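Local coordinates for protein probable amino acid aminotransferase (Mycobacterium tuberculosis, PDB 6Q1S) that is a probable class IV aminotransferase, a dimeric two-domain protein modelled with 4'-deoxy-4'-aminopyridoxal-5'-phosphate and 2-oxoglutaric acid bound, at residues B[58-63]-B[95-100]; B[172-177]-B[248-253]. One frame throughout, in Å; residues are numbered along the deposited sequence.

Contact 1: residues B[58-63]-B[95-100]; sequences RLMDLP and YSRGRE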
# COMPACT_ATOMS: atom_id res chain seq x y z
N ARG B 58 14.55 -1.99 -7.96
CA ARG B 58 14.43 -2.34 -9.37
C ARG B 58 12.99 -2.68 -9.74
O ARG B 58 12.50 -2.25 -10.79
CB ARG B 58 15.33 -3.53 -9.70
CG ARG B 58 15.42 -3.85 -11.19
CD ARG B 58 16.08 -5.19 -11.44
NE ARG B 58 15.39 -6.26 -10.72
CZ ARG B 58 15.70 -7.55 -10.81
NH1 ARG B 58 16.70 -7.94 -11.59
NH2 ARG B 58 15.02 -8.45 -10.11
N LEU B 59 12.30 -3.44 -8.88
CA LEU B 59 10.90 -3.76 -9.12
C LEU B 59 10.01 -2.53 -9.08
O LEU B 59 8.91 -2.57 -9.64
CB LEU B 59 10.42 -4.78 -8.09
CG LEU B 59 11.03 -6.18 -8.20
CD1 LEU B 59 10.92 -6.92 -6.88
CD2 LEU B 59 10.36 -6.96 -9.32
N MET B 60 10.45 -1.45 -8.44
CA MET B 60 9.65 -0.25 -8.30
C MET B 60 10.11 0.87 -9.23
O MET B 60 9.65 2.01 -9.08
CB MET B 60 9.68 0.23 -6.85
CG MET B 60 8.78 -0.60 -5.95
SD MET B 60 7.08 -0.03 -6.04
CE MET B 60 7.21 1.49 -5.11
N ASP B 61 10.99 0.56 -10.18
CA ASP B 61 11.48 1.55 -11.15
C ASP B 61 12.04 2.77 -10.44
O ASP B 61 11.84 3.92 -10.86
CB ASP B 61 10.38 1.93 -12.14
CG ASP B 61 9.83 0.73 -12.88
OD1 ASP B 61 10.64 -0.04 -13.45
OD2 ASP B 61 8.60 0.55 -12.90
N LEU B 62 12.73 2.53 -9.36
CA LEU B 62 13.42 3.49 -8.53
C LEU B 62 14.90 3.54 -8.91
O LEU B 62 15.45 2.53 -9.37
CB LEU B 62 13.29 3.13 -7.05
CG LEU B 62 11.99 3.56 -6.38
CD1 LEU B 62 11.78 2.83 -5.07
CD2 LEU B 62 12.00 5.06 -6.16
N PRO B 63 15.55 4.69 -8.75
CA PRO B 63 16.99 4.76 -9.02
C PRO B 63 17.74 3.72 -8.21
O PRO B 63 17.40 3.43 -7.06
CB PRO B 63 17.36 6.18 -8.61
CG PRO B 63 16.09 6.95 -8.75
CD PRO B 63 14.99 6.00 -8.37
N TYR B 95 13.37 4.68 1.50
CA TYR B 95 13.79 5.03 0.14
C TYR B 95 12.53 5.27 -0.68
O TYR B 95 11.88 4.32 -1.12
CB TYR B 95 14.66 3.93 -0.46
CG TYR B 95 15.31 4.28 -1.78
CD1 TYR B 95 15.82 5.56 -2.01
CD2 TYR B 95 15.45 3.33 -2.78
CE1 TYR B 95 16.42 5.88 -3.22
CE2 TYR B 95 16.05 3.64 -3.99
CZ TYR B 95 16.53 4.91 -4.20
OH TYR B 95 17.13 5.22 -5.40
N SER B 96 12.21 6.54 -0.90
CA SER B 96 10.99 6.94 -1.59
C SER B 96 11.32 7.56 -2.94
O SER B 96 12.45 7.97 -3.21
CB SER B 96 10.19 7.93 -0.75
OG SER B 96 9.52 8.87 -1.57
N ARG B 97 10.29 7.64 -3.80
CA ARG B 97 10.46 8.21 -5.13
C ARG B 97 10.72 9.71 -5.09
O ARG B 97 11.14 10.28 -6.11
CB ARG B 97 9.24 7.91 -5.99
CG ARG B 97 9.51 7.95 -7.49
CD ARG B 97 8.35 7.37 -8.29
NE ARG B 97 8.02 6.01 -7.85
CZ ARG B 97 8.59 4.91 -8.33
NH1 ARG B 97 9.53 4.99 -9.26
NH2 ARG B 97 8.22 3.72 -7.87
N GLY B 98 10.50 10.37 -3.96
CA GLY B 98 10.74 11.79 -3.85
C GLY B 98 9.47 12.61 -3.95
O GLY B 98 8.34 12.10 -3.86
N ARG B 99 9.67 13.91 -4.12
CA ARG B 99 8.55 14.83 -4.22
C ARG B 99 7.86 14.68 -5.58
O ARG B 99 8.47 14.27 -6.56
CB ARG B 99 9.04 16.27 -4.02
CG ARG B 99 9.47 16.55 -2.59
CD ARG B 99 9.96 17.97 -2.38
NE ARG B 99 8.90 18.97 -2.49
CZ ARG B 99 9.08 20.27 -2.33
NH1 ARG B 99 10.29 20.74 -2.03
NH2 ARG B 99 8.06 21.11 -2.45
N GLU B 100 6.57 15.01 -5.61
CA GLU B 100 5.83 14.98 -6.86
C GLU B 100 6.35 16.05 -7.82
O GLU B 100 6.43 17.23 -7.46
CB GLU B 100 4.33 15.18 -6.61
CG GLU B 100 3.50 15.14 -7.88
CD GLU B 100 2.02 15.34 -7.61
OE1 GLU B 100 1.63 15.45 -6.43
OE2 GLU B 100 1.24 15.40 -8.59

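Contact 2: residues B[172-177]-B[248-253]; sequences DVIFVS and QGIWLV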
# COMPACT_ATOMS: atom_id res chain seq x y z
N ASP B 172 -1.02 -12.50 15.67
CA ASP B 172 -0.46 -12.38 14.33
C ASP B 172 -1.35 -13.16 13.36
O ASP B 172 -2.40 -13.68 13.74
CB ASP B 172 0.99 -12.88 14.30
CG ASP B 172 1.85 -12.09 13.33
OD1 ASP B 172 1.44 -11.92 12.17
OD2 ASP B 172 2.95 -11.65 13.74
N VAL B 173 -0.91 -13.25 12.11
CA VAL B 173 -1.70 -13.84 11.03
C VAL B 173 -0.78 -14.68 10.17
O VAL B 173 0.39 -14.33 9.97
CB VAL B 173 -2.41 -12.75 10.19
CG1 VAL B 173 -2.98 -13.33 8.90
CG2 VAL B 173 -3.51 -12.09 10.99
N ILE B 174 -1.29 -15.79 9.67
CA ILE B 174 -0.64 -16.58 8.63
C ILE B 174 -1.53 -16.51 7.40
O ILE B 174 -2.67 -16.99 7.43
CB ILE B 174 -0.39 -18.03 9.07
CG1 ILE B 174 0.64 -18.07 10.19
CG2 ILE B 174 0.07 -18.87 7.89
CD1 ILE B 174 0.96 -19.46 10.69
N PHE B 175 -1.03 -15.89 6.34
CA PHE B 175 -1.79 -15.75 5.11
C PHE B 175 -1.85 -17.08 4.37
O PHE B 175 -0.82 -17.74 4.19
CB PHE B 175 -1.17 -14.68 4.21
CG PHE B 175 -1.65 -13.29 4.51
CD1 PHE B 175 -3.00 -13.01 4.62
CD2 PHE B 175 -0.74 -12.26 4.68
CE1 PHE B 175 -3.44 -11.73 4.89
CE2 PHE B 175 -1.17 -10.98 4.96
CZ PHE B 175 -2.53 -10.71 5.06
N VAL B 176 -3.04 -17.46 3.93
CA VAL B 176 -3.22 -18.66 3.12
C VAL B 176 -3.80 -18.23 1.78
O VAL B 176 -4.71 -17.39 1.73
CB VAL B 176 -4.14 -19.69 3.82
CG1 VAL B 176 -4.10 -21.01 3.08
CG2 VAL B 176 -3.73 -19.87 5.27
N SER B 177 -3.27 -18.81 0.71
CA SER B 177 -3.71 -18.48 -0.63
C SER B 177 -5.07 -19.11 -0.94
O SER B 177 -5.53 -20.02 -0.25
CB SER B 177 -2.67 -18.96 -1.64
OG SER B 177 -2.54 -20.37 -1.62
N GLN B 248 6.50 -29.85 14.04
CA GLN B 248 7.04 -29.78 15.38
C GLN B 248 6.99 -28.37 15.94
O GLN B 248 7.04 -28.19 17.16
CB GLN B 248 8.48 -30.29 15.40
N GLY B 249 6.91 -27.36 15.07
CA GLY B 249 6.80 -25.98 15.49
C GLY B 249 6.54 -25.06 14.32
O GLY B 249 6.92 -25.37 13.19
N ILE B 250 5.89 -23.93 14.57
CA ILE B 250 5.70 -22.88 13.58
C ILE B 250 6.27 -21.60 14.16
O ILE B 250 6.05 -21.29 15.34
CB ILE B 250 4.21 -22.68 13.20
CG1 ILE B 250 3.52 -24.01 12.93
CG2 ILE B 250 4.09 -21.76 11.99
CD1 ILE B 250 2.02 -23.86 12.75
N TRP B 251 7.00 -20.85 13.34
CA TRP B 251 7.58 -19.59 13.76
C TRP B 251 7.31 -18.53 12.72
O TRP B 251 7.32 -18.80 11.51
CB TRP B 251 9.09 -19.71 13.98
CG TRP B 251 9.45 -20.69 15.04
CD1 TRP B 251 9.66 -20.43 16.36
CD2 TRP B 251 9.65 -22.09 14.87
NE1 TRP B 251 9.98 -21.58 17.02
CE2 TRP B 251 9.98 -22.62 16.13
CE3 TRP B 251 9.58 -22.95 13.77
CZ2 TRP B 251 10.24 -23.97 16.32
CZ3 TRP B 251 9.84 -24.29 13.96
CH2 TRP B 251 10.17 -24.79 15.23
N LEU B 252 7.07 -17.31 13.19
CA LEU B 252 6.95 -16.14 12.33
C LEU B 252 8.28 -15.40 12.43
O LEU B 252 8.56 -14.73 13.43
CB LEU B 252 5.76 -15.28 12.75
CG LEU B 252 4.44 -16.04 12.65
CD1 LEU B 252 3.32 -15.23 13.24
CD2 LEU B 252 4.15 -16.41 11.21
N VAL B 253 9.11 -15.56 11.41
CA VAL B 253 10.48 -15.08 11.42
C VAL B 253 10.57 -13.74 10.71
O VAL B 253 9.98 -13.55 9.63
CB VAL B 253 11.42 -16.12 10.77
CG1 VAL B 253 12.86 -15.78 11.04
CG2 VAL B 253 11.09 -17.51 11.29

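Contact 1: residues B[58-63]-B[95-100]
Arg-97, just past the end of strand 89-96, reaches the Schellman turn that closes helix 46-59. Its CB and CG each lie 4.0 Å from Leu-62 CD2, so the aliphatic stem packs on a leucine methyl. The chain bends at the CG-CD bond (chi3 -55°), turning the guanidinium back toward the turn; NE meets Asp-30 in a salt bridge. Leu-62 CD2 covers one face of the guanidinium off-centre. At the edge, two nitrogens grip one oxygen in their plane: NH2 bonds Met-60 O at a short 2.5 Å (158°), NH1 the same atom at 3.0 Å and a more bent angle. NH1 also gives a weak bond to Asp-61 O. The bent Met-60 side chain brings CE to 3.7 Å from Arg-97 NH2. Tyr-95 OH donates to Pro-63 O (2.5 Å), which lies at the ring edge near its plane, while CE2 packs on Leu-62 CB. Asp-61, the C-prime residue with positive phi, turns its carboxylate to Arg-163 and Arg-167 of the second subunit. Carbonyls just past a helix end often lack amide partners, and arginine supplies several N-H donors in one plane; its positive charge would also suit the partly negative C-terminal end of helix 46-59.

Contact 2: residues B[172-177]-B[248-253]
Two strands of the curled mixed sheet of this class IV aminotransferase, 172-176 and 249-253, face each other through their side chains, their directions 101° apart and their axes 9.3 Å from each other at closest. Leu-252 fills much of the gap. Its CG stands anti to the carbonyl carbon (chi1 -61°), and the two methyls part toward different neighbours: Leu-252 CD1 lies 3.5 Å from Asp-172 CG, while CD2 lies 4.0 Å from Ile-174 CG1. Asp-172 and Leu-252 approach from opposite directions. Ile-174 then extends CD1 obliquely to Ile-250 CG2, 4.1 Å away; beta-branched isoleucine suits both strands, since it favours extended backbone and offers methyls on more than one side. Val-262 of strand 258-265 touches both Ile-250 and Leu-252, continuing the apolar layer. The buried carboxylate of Asp-172 has polar company on its own side: OD1 accepts from Val-173 N through its anti lone pair (2.7 Å, 155°). Next to Leu-252, Val-253 touches the bound 4'-deoxy-4'-aminopyridoxal-5'-phosphate. The strands thus meet through van der Waals contact alone; Asp-172 OD1 is held by Val-173 N, and OD2 is only weakly paired, at long range, with Arg-187 of the 2-oxoglutaric acid pocket.

Overall arrangement
The two contacts lie on opposite sides of the chain's centre, about 31 Å apart between centres, and share no helix or strand. Contact 1, partly buried at the subunit interface, joins the turn after helix 46-59 to the end of strand 89-96 and the loop after it; contact 2 is wholly buried and joins two strands of the mixed sheet, with no other chain touching it. Their chemistry follows: at the interface, arginine and tyrosine bond main-chain carbonyls, whereas inside, leucine and isoleucine methyls fill the space between strands. The Asp-172 side chain is about 7 Å from a bound 2-oxoglutaric acid; that of Met-60 is about 14 Å from a bound 4'-deoxy-4'-aminopyridoxal-5'-phosphate, which Val-253, beside contact 2, touches.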